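Side-chain contacts in esterase (Thermotoga maritima, PDB 3DOH), which probably hydrolyses carboxylic ester bonds, as a thermostable alpha/beta-hydrolase that also carries an immunoglobulin-like domain: residues Asp151-Val156 / Val247-Arg252; Phe179-Gly184 / Ser225-Leu230; Pro206-Val211 / Glu370-Leu375. One frame throughout, in Å; residues are numbered along the deposited sequence.

Contact 1. Residues Asp151-Val156 / Val247-Arg252; sequences DPETGV and VIKIIR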
loop_
_atom_site.group_PDB
_atom_site.type_symbol
_atom_site.label_atom_id
_atom_site.label_comp_id
_atom_site.label_asym_id
_atom_site.label_seq_id
_atom_site.Cartn_x
_atom_site.Cartn_y
_atom_site.Cartn_z
ATOM N N ASP A 151 -37.145 38.259 -26.478
ATOM C CA ASP A 151 -36.892 38.523 -27.886
ATOM C C ASP A 151 -38.212 38.962 -28.539
ATOM O O ASP A 151 -39.125 38.160 -28.656
ATOM C CB ASP A 151 -36.327 37.236 -28.516
ATOM C CG ASP A 151 -36.066 37.352 -30.027
ATOM O OD1 ASP A 151 -36.856 38.029 -30.732
ATOM O OD2 ASP A 151 -35.075 36.735 -30.510
ATOM N N PRO A 152 -38.324 40.245 -28.955
ATOM C CA PRO A 152 -39.637 40.815 -29.340
ATOM C C PRO A 152 -40.127 40.356 -30.728
ATOM O O PRO A 152 -41.336 40.465 -31.031
ATOM C CB PRO A 152 -39.365 42.323 -29.342
ATOM C CG PRO A 152 -37.943 42.425 -29.763
ATOM C CD PRO A 152 -37.236 41.231 -29.133
ATOM N N GLU A 153 -39.171 39.881 -31.543
ATOM C CA GLU A 153 -39.411 39.252 -32.856
ATOM C C GLU A 153 -39.933 37.784 -32.749
ATOM O O GLU A 153 -40.733 37.367 -33.596
ATOM C CB GLU A 153 -38.153 39.329 -33.759
ATOM C CG GLU A 153 -38.366 38.749 -35.194
ATOM C CD GLU A 153 -37.126 38.806 -36.153
ATOM O OE1 GLU A 153 -36.437 39.867 -36.246
ATOM O OE2 GLU A 153 -36.874 37.778 -36.843
ATOM N N THR A 154 -39.496 37.020 -31.727
ATOM C CA THR A 154 -39.835 35.571 -31.606
ATOM C C THR A 154 -40.424 35.009 -30.294
ATOM O O THR A 154 -40.593 33.795 -30.208
ATOM C CB THR A 154 -38.633 34.618 -31.960
ATOM O OG1 THR A 154 -37.768 34.479 -30.822
ATOM C CG2 THR A 154 -37.835 35.080 -33.195
ATOM N N GLY A 155 -40.723 35.834 -29.288
ATOM C CA GLY A 155 -41.295 35.335 -28.018
ATOM C C GLY A 155 -40.332 34.645 -27.041
ATOM O O GLY A 155 -40.372 34.914 -25.833
ATOM N N VAL A 156 -39.499 33.761 -27.584
ATOM C CA VAL A 156 -38.433 33.120 -26.831
ATOM C C VAL A 156 -37.953 34.005 -25.695
ATOM O O VAL A 156 -37.609 35.169 -25.898
ATOM C CB VAL A 156 -37.238 32.767 -27.735
ATOM C CG1 VAL A 156 -36.422 31.640 -27.120
ATOM C CG2 VAL A 156 -37.719 32.387 -29.127
ATOM N N VAL A 247 -29.441 35.697 -28.429
ATOM C CA VAL A 247 -28.110 36.142 -27.920
ATOM C C VAL A 247 -27.526 37.348 -28.678
ATOM O O VAL A 247 -27.015 38.299 -28.088
ATOM C CB VAL A 247 -27.081 34.986 -27.942
ATOM C CG1 VAL A 247 -25.681 35.464 -27.560
ATOM C CG2 VAL A 247 -27.539 33.858 -27.054
ATOM N N ILE A 248 -27.615 37.327 -29.998
ATOM C CA ILE A 248 -27.143 38.491 -30.741
ATOM C C ILE A 248 -27.834 39.796 -30.324
ATOM O O ILE A 248 -27.180 40.796 -30.016
ATOM C CB ILE A 248 -27.258 38.278 -32.237
ATOM C CG1 ILE A 248 -26.435 37.057 -32.623
ATOM C CG2 ILE A 248 -26.788 39.513 -32.964
ATOM C CD1 ILE A 248 -24.941 37.211 -32.345
ATOM N N LYS A 249 -29.160 39.759 -30.290
ATOM C CA LYS A 249 -29.958 40.924 -29.921
ATOM C C LYS A 249 -29.534 41.397 -28.562
ATOM O O LYS A 249 -29.495 42.574 -28.293
ATOM C CB LYS A 249 -31.449 40.578 -29.931
ATOM C CG LYS A 249 -32.007 40.353 -31.318
ATOM C CD LYS A 249 -33.362 39.701 -31.247
ATOM C CE LYS A 249 -33.850 39.359 -32.658
ATOM N NZ LYS A 249 -35.173 38.616 -32.662
ATOM N N ILE A 250 -29.162 40.465 -27.703
ATOM C CA ILE A 250 -28.743 40.858 -26.370
ATOM C C ILE A 250 -27.319 41.440 -26.309
ATOM O O ILE A 250 -27.073 42.366 -25.515
ATOM C CB ILE A 250 -29.177 39.820 -25.285
ATOM C CG1 ILE A 250 -28.167 39.607 -24.196
ATOM C CG2 ILE A 250 -29.533 38.438 -25.886
ATOM C CD1 ILE A 250 -28.611 38.363 -23.465
ATOM N N ILE A 251 -26.419 40.979 -27.184
ATOM C CA ILE A 251 -25.126 41.665 -27.363
ATOM C C ILE A 251 -25.378 43.142 -27.696
ATOM O O ILE A 251 -24.733 44.047 -27.142
ATOM C CB ILE A 251 -24.200 40.940 -28.399
ATOM C CG1 ILE A 251 -23.582 39.690 -27.752
ATOM C CG2 ILE A 251 -23.073 41.843 -28.902
ATOM C CD1 ILE A 251 -23.161 38.625 -28.739
ATOM N N ARG A 252 -26.364 43.382 -28.563
ATOM C CA ARG A 252 -26.698 44.760 -28.993
ATOM C C ARG A 252 -27.318 45.574 -27.896
ATOM O O ARG A 252 -27.042 46.758 -27.815
ATOM C CB ARG A 252 -27.575 44.791 -30.234
ATOM C CG ARG A 252 -26.987 43.959 -31.336
ATOM C CD ARG A 252 -27.608 44.280 -32.699
ATOM N NE ARG A 252 -26.690 43.879 -33.768
ATOM C CZ ARG A 252 -26.989 43.002 -34.727
ATOM N NH1 ARG A 252 -28.219 42.448 -34.769
ATOM N NH2 ARG A 252 -26.066 42.692 -35.647
#
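D151 OD1 is met from opposite faces of the carboxylate, by K249 NZ on one and T154 N on the other. The lysine comes to OD1 on the syn side, 26° out of the carboxylate plane. T154 N stands well above the plane, 55° out of it. This second bond makes an Asx motif, since D151 OD1 accepts from the backbone three residues on, with T154 N at 3.0 Å. The motif sits in the loop of the beta hairpin that joins strands 144-150 and 157-163. K249 belongs to helix 242-257, so the salt bridge ties the hairpin loop at one margin of the alpha/beta-hydrolase sheet to that helix.

K249 NZ lies 2.6 Å from D151 OD1. Its bond to D151 OD2 is weak. The lysine chain is extended beyond CG and meets the aspartate side chain at about a right angle. On the loop side, D151 CG is anti to the backbone N (chi1 178°), which swings the carboxylate back over the loop, where OD1 can accept from T154 N. OD1 is thus gripped by two good donors, which should fix the rotation of the carboxylate. The K249 side chain also touches F149 of strand 144-150.

E153 adds a second negative charge. It probably helps to favour the lysine cation electrostatically, but makes no salt bridge with it: E153 OE1 stays 4.0 Å from K249 NZ.

Contact 2. Residues Phe179-Gly184 / Ser225-Leu230; sequences FLHGAG and SSWSTL. With SO4 (sulfate ion), chain C.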
loop_
_atom_site.group_PDB
_atom_site.type_symbol
_atom_site.label_atom_id
_atom_site.label_comp_id
_atom_site.label_asym_id
_atom_site.label_seq_id
_atom_site.Cartn_x
_atom_site.Cartn_y
_atom_site.Cartn_z
ATOM N N PHE A 179 -20.067 33.800 -23.597
ATOM C CA PHE A 179 -19.903 32.354 -23.460
ATOM C C PHE A 179 -21.182 31.572 -23.789
ATOM O O PHE A 179 -22.262 31.823 -23.193
ATOM C CB PHE A 179 -19.440 31.995 -22.031
ATOM C CG PHE A 179 -19.493 30.502 -21.734
ATOM C CD1 PHE A 179 -18.740 29.594 -22.496
ATOM C CD2 PHE A 179 -20.324 30.005 -20.735
ATOM C CE1 PHE A 179 -18.811 28.222 -22.263
ATOM C CE2 PHE A 179 -20.401 28.633 -20.504
ATOM C CZ PHE A 179 -19.641 27.738 -21.284
ATOM N N LEU A 180 -21.067 30.611 -24.704
ATOM C CA LEU A 180 -22.193 29.714 -24.982
ATOM C C LEU A 180 -21.976 28.341 -24.368
ATOM O O LEU A 180 -21.038 27.623 -24.746
ATOM C CB LEU A 180 -22.390 29.563 -26.471
ATOM C CG LEU A 180 -22.513 30.859 -27.250
ATOM C CD1 LEU A 180 -22.539 30.522 -28.770
ATOM C CD2 LEU A 180 -23.754 31.679 -26.792
ATOM N N HIS A 181 -22.841 27.957 -23.428
ATOM C CA HIS A 181 -22.676 26.692 -22.703
ATOM C C HIS A 181 -23.073 25.476 -23.549
ATOM O O HIS A 181 -23.657 25.602 -24.641
ATOM C CB HIS A 181 -23.525 26.734 -21.464
ATOM C CG HIS A 181 -24.977 26.763 -21.771
ATOM N ND1 HIS A 181 -25.651 25.655 -22.236
ATOM C CD2 HIS A 181 -25.875 27.777 -21.756
ATOM C CE1 HIS A 181 -26.914 25.974 -22.455
ATOM N NE2 HIS A 181 -27.076 27.255 -22.177
ATOM N N GLY A 182 -22.785 24.292 -23.016
ATOM C CA GLY A 182 -23.030 23.031 -23.715
ATOM C C GLY A 182 -24.423 22.499 -23.416
ATOM O O GLY A 182 -25.130 23.070 -22.578
ATOM N N ALA A 183 -24.806 21.396 -24.070
ATOM C CA ALA A 183 -26.146 20.831 -23.938
ATOM C C ALA A 183 -26.553 20.672 -22.502
ATOM O O ALA A 183 -27.665 21.050 -22.133
ATOM C CB ALA A 183 -26.265 19.519 -24.664
ATOM N N GLY A 184 -25.651 20.143 -21.684
ATOM C CA GLY A 184 -26.018 19.743 -20.330
ATOM C C GLY A 184 -26.409 20.898 -19.443
ATOM O O GLY A 184 -27.131 20.722 -18.477
ATOM N N SER A 225 -34.173 23.186 -27.009
ATOM C CA SER A 225 -33.482 23.655 -28.203
ATOM C C SER A 225 -31.973 23.693 -27.989
ATOM O O SER A 225 -31.416 22.858 -27.278
ATOM C CB SER A 225 -33.992 25.041 -28.607
ATOM O OG SER A 225 -33.536 25.395 -29.901
ATOM N N SER A 226 -31.316 24.668 -28.612
ATOM C CA SER A 226 -29.862 24.666 -28.716
ATOM C C SER A 226 -29.381 25.682 -29.748
ATOM O O SER A 226 -30.120 26.048 -30.662
ATOM C CB SER A 226 -29.351 23.269 -29.076
ATOM O OG SER A 226 -29.607 22.968 -30.438
ATOM N N TRP A 227 -28.141 26.133 -29.595
ATOM C CA TRP A 227 -27.722 27.440 -30.129
ATOM C C TRP A 227 -27.829 27.450 -31.656
ATOM O O TRP A 227 -28.297 28.411 -32.241
ATOM C CB TRP A 227 -26.293 27.818 -29.707
ATOM C CG TRP A 227 -25.983 27.795 -28.235
ATOM C CD1 TRP A 227 -25.155 26.936 -27.597
ATOM C CD2 TRP A 227 -26.478 28.687 -27.239
ATOM N NE1 TRP A 227 -25.102 27.215 -26.269
ATOM C CE2 TRP A 227 -25.905 28.293 -26.013
ATOM C CE3 TRP A 227 -27.350 29.788 -27.259
ATOM C CZ2 TRP A 227 -26.176 28.964 -24.800
ATOM C CZ3 TRP A 227 -27.617 30.442 -26.068
ATOM C CH2 TRP A 227 -27.025 30.026 -24.847
ATOM N N SER A 228 -27.372 26.363 -32.268
ATOM C CA SER A 228 -27.448 26.129 -33.698
ATOM C C SER A 228 -28.467 25.031 -33.914
ATOM O O SER A 228 -28.824 24.344 -32.963
ATOM C CB SER A 228 -26.092 25.653 -34.236
ATOM O OG SER A 228 -25.930 24.251 -34.082
ATOM N N THR A 229 -28.927 24.870 -35.152
ATOM C CA THR A 229 -29.769 23.737 -35.520
ATOM C C THR A 229 -29.022 22.417 -35.361
ATOM O O THR A 229 -28.884 21.651 -36.315
ATOM C CB THR A 229 -30.277 23.859 -36.969
ATOM O OG1 THR A 229 -29.174 24.135 -37.842
ATOM C CG2 THR A 229 -31.301 24.977 -37.082
ATOM N N LEU A 230 -28.545 22.159 -34.149
ATOM C CA LEU A 230 -27.893 20.889 -33.825
ATOM C C LEU A 230 -28.965 19.890 -33.386
ATOM O O LEU A 230 -29.230 18.905 -34.094
ATOM C CB LEU A 230 -26.823 21.101 -32.718
ATOM C CG LEU A 230 -26.046 19.953 -32.028
ATOM C CD1 LEU A 230 -25.118 19.217 -32.998
ATOM C CD2 LEU A 230 -25.237 20.464 -30.837
HETATM S S SO4 C . -22.476 19.001 -23.766
HETATM O O1 SO4 C . -23.480 17.989 -23.431
HETATM O O2 SO4 C . -22.231 19.790 -22.525
HETATM O O3 SO4 C . -22.972 19.797 -24.915
HETATM O O4 SO4 C . -21.252 18.357 -24.192
#
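The turn that follows strand 174-180 carries H181, G182 and A183, in the place where alpha/beta-hydrolases usually form the oxyanion hole, and W227 braces it. The indole W227 NE1 donates to H181 O at 2.7 Å. The bond is nearly straight, 169° at the hydrogen. It lies in the carbonyl plane and in the plane of the indole.

L180 covers one face of the same indole. Its CB makes a CH-pi contact, 3.8 Å from the centroid of the five-membered ring of W227, and its CD2 lies over the ring system. W227 CG is anti to the carbonyl carbon (chi1 -54°), which helps set the indole against L180 and H181. The indole turns an edge to the H181 ring in an offset edge-to-face pair, planes at 61°. W227 CZ2 is the atom that sits over the imidazole, towards its rim.

A phenylalanine in place of W227 has no ring N-H and would probably leave the buried H181 O without its mate and the H181 turn less firmly held. Beyond the turn, A183 N binds a sulfate ion, likely picked up from the crystallisation medium, which S271 OG and H359 NE2 also hold. The H181 ring is held at both nitrogens. NE2 accepts a hydrogen bond from C221 N, and H181 ND1 donates to G182 O at 2.7 Å.

Contact 3. Residues Pro206-Val211 / Glu370-Leu375; sequences PRYQVV and EAIEWL. With SO4 (sulfate ion), chain D.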
loop_
_atom_site.group_PDB
_atom_site.type_symbol
_atom_site.label_atom_id
_atom_site.label_comp_id
_atom_site.label_asym_id
_atom_site.label_seq_id
_atom_site.Cartn_x
_atom_site.Cartn_y
_atom_site.Cartn_z
ATOM N N PRO A 206 -10.354 37.756 -10.567
ATOM C CA PRO A 206 -9.360 38.837 -10.324
ATOM C C PRO A 206 -8.017 38.741 -11.058
ATOM O O PRO A 206 -7.589 39.728 -11.655
ATOM C CB PRO A 206 -9.177 38.802 -8.815
ATOM C CG PRO A 206 -10.553 38.442 -8.339
ATOM C CD PRO A 206 -11.122 37.462 -9.337
ATOM N N ARG A 207 -7.379 37.579 -11.097
ATOM C CA ARG A 207 -6.069 37.473 -11.820
ATOM C C ARG A 207 -6.109 38.018 -13.255
ATOM O O ARG A 207 -5.114 38.573 -13.747
ATOM C CB ARG A 207 -5.503 36.037 -11.804
ATOM C CG ARG A 207 -6.403 34.978 -12.478
ATOM C CD ARG A 207 -5.815 33.572 -12.402
ATOM N NE ARG A 207 -5.321 33.366 -11.057
ATOM C CZ ARG A 207 -6.058 32.837 -10.084
ATOM N NH1 ARG A 207 -7.307 32.440 -10.360
ATOM N NH2 ARG A 207 -5.549 32.689 -8.849
ATOM N N TYR A 208 -7.255 37.847 -13.927
ATOM C CA TYR A 208 -7.374 38.326 -15.288
ATOM C C TYR A 208 -7.995 39.695 -15.351
ATOM O O TYR A 208 -7.550 40.555 -16.127
ATOM C CB TYR A 208 -8.128 37.320 -16.174
ATOM C CG TYR A 208 -7.459 36.001 -16.218
ATOM C CD1 TYR A 208 -6.128 35.878 -16.690
ATOM C CD2 TYR A 208 -8.098 34.866 -15.739
ATOM C CE1 TYR A 208 -5.485 34.661 -16.710
ATOM C CE2 TYR A 208 -7.456 33.614 -15.763
ATOM C CZ TYR A 208 -6.147 33.536 -16.245
ATOM O OH TYR A 208 -5.506 32.339 -16.245
ATOM N N GLN A 209 -9.020 39.917 -14.541
ATOM C CA GLN A 209 -9.727 41.205 -14.569
ATOM C C GLN A 209 -8.826 42.408 -14.381
ATOM O O GLN A 209 -9.012 43.432 -14.997
ATOM C CB GLN A 209 -10.782 41.227 -13.492
ATOM C CG GLN A 209 -11.973 40.473 -13.922
ATOM C CD GLN A 209 -12.672 41.173 -15.049
ATOM O OE1 GLN A 209 -12.681 42.413 -15.117
ATOM N NE2 GLN A 209 -13.279 40.386 -15.949
ATOM N N VAL A 210 -7.847 42.253 -13.507
ATOM C CA VAL A 210 -6.929 43.298 -13.116
ATOM C C VAL A 210 -5.945 43.637 -14.238
ATOM O O VAL A 210 -5.367 44.738 -14.261
ATOM C CB VAL A 210 -6.184 42.827 -11.857
ATOM C CG1 VAL A 210 -4.820 42.153 -12.218
ATOM C CG2 VAL A 210 -6.040 43.941 -10.913
ATOM N N VAL A 211 -5.758 42.716 -15.191
ATOM C CA VAL A 211 -4.986 43.058 -16.409
ATOM C C VAL A 211 -5.830 43.281 -17.668
ATOM O O VAL A 211 -5.398 43.974 -18.580
ATOM C CB VAL A 211 -3.752 42.116 -16.661
ATOM C CG1 VAL A 211 -2.867 42.117 -15.450
ATOM C CG2 VAL A 211 -4.183 40.721 -16.919
ATOM N N GLU A 370 -2.088 30.990 -21.877
ATOM C CA GLU A 370 -1.687 31.433 -23.205
ATOM C C GLU A 370 -2.943 31.802 -24.023
ATOM O O GLU A 370 -3.024 32.872 -24.638
ATOM C CB GLU A 370 -0.884 30.307 -23.911
ATOM C CG GLU A 370 0.475 30.716 -24.516
ATOM C CD GLU A 370 0.756 30.182 -25.984
ATOM O OE1 GLU A 370 0.930 28.928 -26.212
ATOM O OE2 GLU A 370 0.826 31.051 -26.910
ATOM N N ALA A 371 -3.925 30.904 -23.985
ATOM C CA ALA A 371 -5.206 31.056 -24.689
ATOM C C ALA A 371 -5.962 32.303 -24.250
ATOM O O ALA A 371 -6.418 33.104 -25.085
ATOM C CB ALA A 371 -6.062 29.826 -24.469
ATOM N N ILE A 372 -6.091 32.459 -22.936
ATOM C CA ILE A 372 -6.677 33.673 -22.343
ATOM C C ILE A 372 -5.963 34.957 -22.799
ATOM O O ILE A 372 -6.597 35.904 -23.303
ATOM C CB ILE A 372 -6.698 33.539 -20.820
ATOM C CG1 ILE A 372 -7.765 32.516 -20.435
ATOM C CG2 ILE A 372 -6.897 34.884 -20.156
ATOM C CD1 ILE A 372 -7.465 31.845 -19.150
ATOM N N GLU A 373 -4.633 34.957 -22.682
ATOM C CA GLU A 373 -3.847 36.134 -23.040
ATOM C C GLU A 373 -4.038 36.441 -24.501
ATOM O O GLU A 373 -4.261 37.618 -24.874
ATOM C CB GLU A 373 -2.366 35.911 -22.741
ATOM C CG GLU A 373 -1.973 36.228 -21.288
ATOM C CD GLU A 373 -2.456 37.614 -20.848
ATOM O OE1 GLU A 373 -3.340 37.672 -19.957
ATOM O OE2 GLU A 373 -1.978 38.639 -21.415
ATOM N N TRP A 374 -3.965 35.384 -25.330
ATOM C CA TRP A 374 -4.103 35.524 -26.753
ATOM C C TRP A 374 -5.444 36.160 -27.127
ATOM O O TRP A 374 -5.523 36.976 -28.044
ATOM C CB TRP A 374 -3.974 34.162 -27.406
ATOM C CG TRP A 374 -4.340 34.172 -28.879
ATOM C CD1 TRP A 374 -3.497 34.446 -29.932
ATOM C CD2 TRP A 374 -5.643 33.901 -29.471
ATOM N NE1 TRP A 374 -4.187 34.334 -31.122
ATOM C CE2 TRP A 374 -5.495 34.002 -30.868
ATOM C CE3 TRP A 374 -6.894 33.537 -28.957
ATOM C CZ2 TRP A 374 -6.572 33.795 -31.756
ATOM C CZ3 TRP A 374 -7.964 33.330 -29.854
ATOM C CH2 TRP A 374 -7.791 33.467 -31.224
ATOM N N LEU A 375 -6.514 35.795 -26.426
ATOM C CA LEU A 375 -7.815 36.286 -26.857
ATOM C C LEU A 375 -7.781 37.785 -26.680
ATOM O O LEU A 375 -8.204 38.521 -27.576
ATOM C CB LEU A 375 -8.955 35.641 -26.088
ATOM C CG LEU A 375 -10.413 35.996 -26.418
ATOM C CD1 LEU A 375 -10.904 35.235 -27.636
ATOM C CD2 LEU A 375 -11.237 35.618 -25.236
HETATM S S SO4 D . -8.669 31.179 -7.009
HETATM O O1 SO4 D . -9.067 31.110 -8.444
HETATM O O2 SO4 D . -9.371 32.126 -6.160
HETATM O O3 SO4 D . -7.227 31.445 -6.937
HETATM O O4 SO4 D . -9.032 29.912 -6.384
#
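This contact lies next to a subunit interface, where Y208 of the short helix 206-209 packs on I372 of helix 369-376. The Y208-I372 packing is mainly apolar. The I372 side chain meets the tyrosine at about a right angle and touches it with two of its carbons. I372 CG2 lies over one face of the ring, 3.9 Å from the centroid of Y208 and 23° off the ring normal. This is a CH-pi contact, offset towards CD1 and CE1. The other branch reaches the hydroxyl end of the ring, where I372 CD1 is 3.6 Å from Y208 CZ. I372 CG2 is anti to the backbone N, while CG1 lies beside it (chi1 -72°). This puts CG2 over the ring, and the extended chi2 carries CD1 on to the phenol end.

In the alpha/beta-hydrolase fold of this domain, helix 369-376 lies against the central sheet. W374 and L375 touch strand 290-294, and A371 touches strand 311-316. On another side of the helix, I372 meets Y208. V211 and E373 make a looser flank: V211 CG2 is 4.4 Å from E373 OE1.

The opposite face of the tyrosine ring is covered by R207 CG, so the ring is sandwiched between an arginine methylene and an isoleucine methyl. R207 then turns at chi3 and presents the edge of its guanidinium to a sulfate ion. R207 NH1 donates to sulfate O1 at 2.9 Å, and R207 NH2 to sulfate O3 at 2.8 Å. Both bonds are close to straight. K348 N of the second subunit holds the same sulfate, and R207 NE donates to E345 O of that subunit.

How the contacts relate
Contacts 1 and 2 are neighbours, with centres about 16 Å apart. They touch directly, as V247 CG2 of helix 242-257 packs 3.6 Å from W227 CZ3. In sequence, both segments of contact 2 fall between the two segments of contact 1. Contact 2 is the one at the probable active site. Its sulfate also binds S271 and H359, which with D319 fit a Ser-His-Asp triad. Contact 3 stands apart, its centre about 25 Å from that of contact 2 and 29 Å from that of contact 1. Its sulfate is a separate one, shared with the second subunit. Segment 206-211 comes between the two segments of each other contact, and 370-375 follows them all.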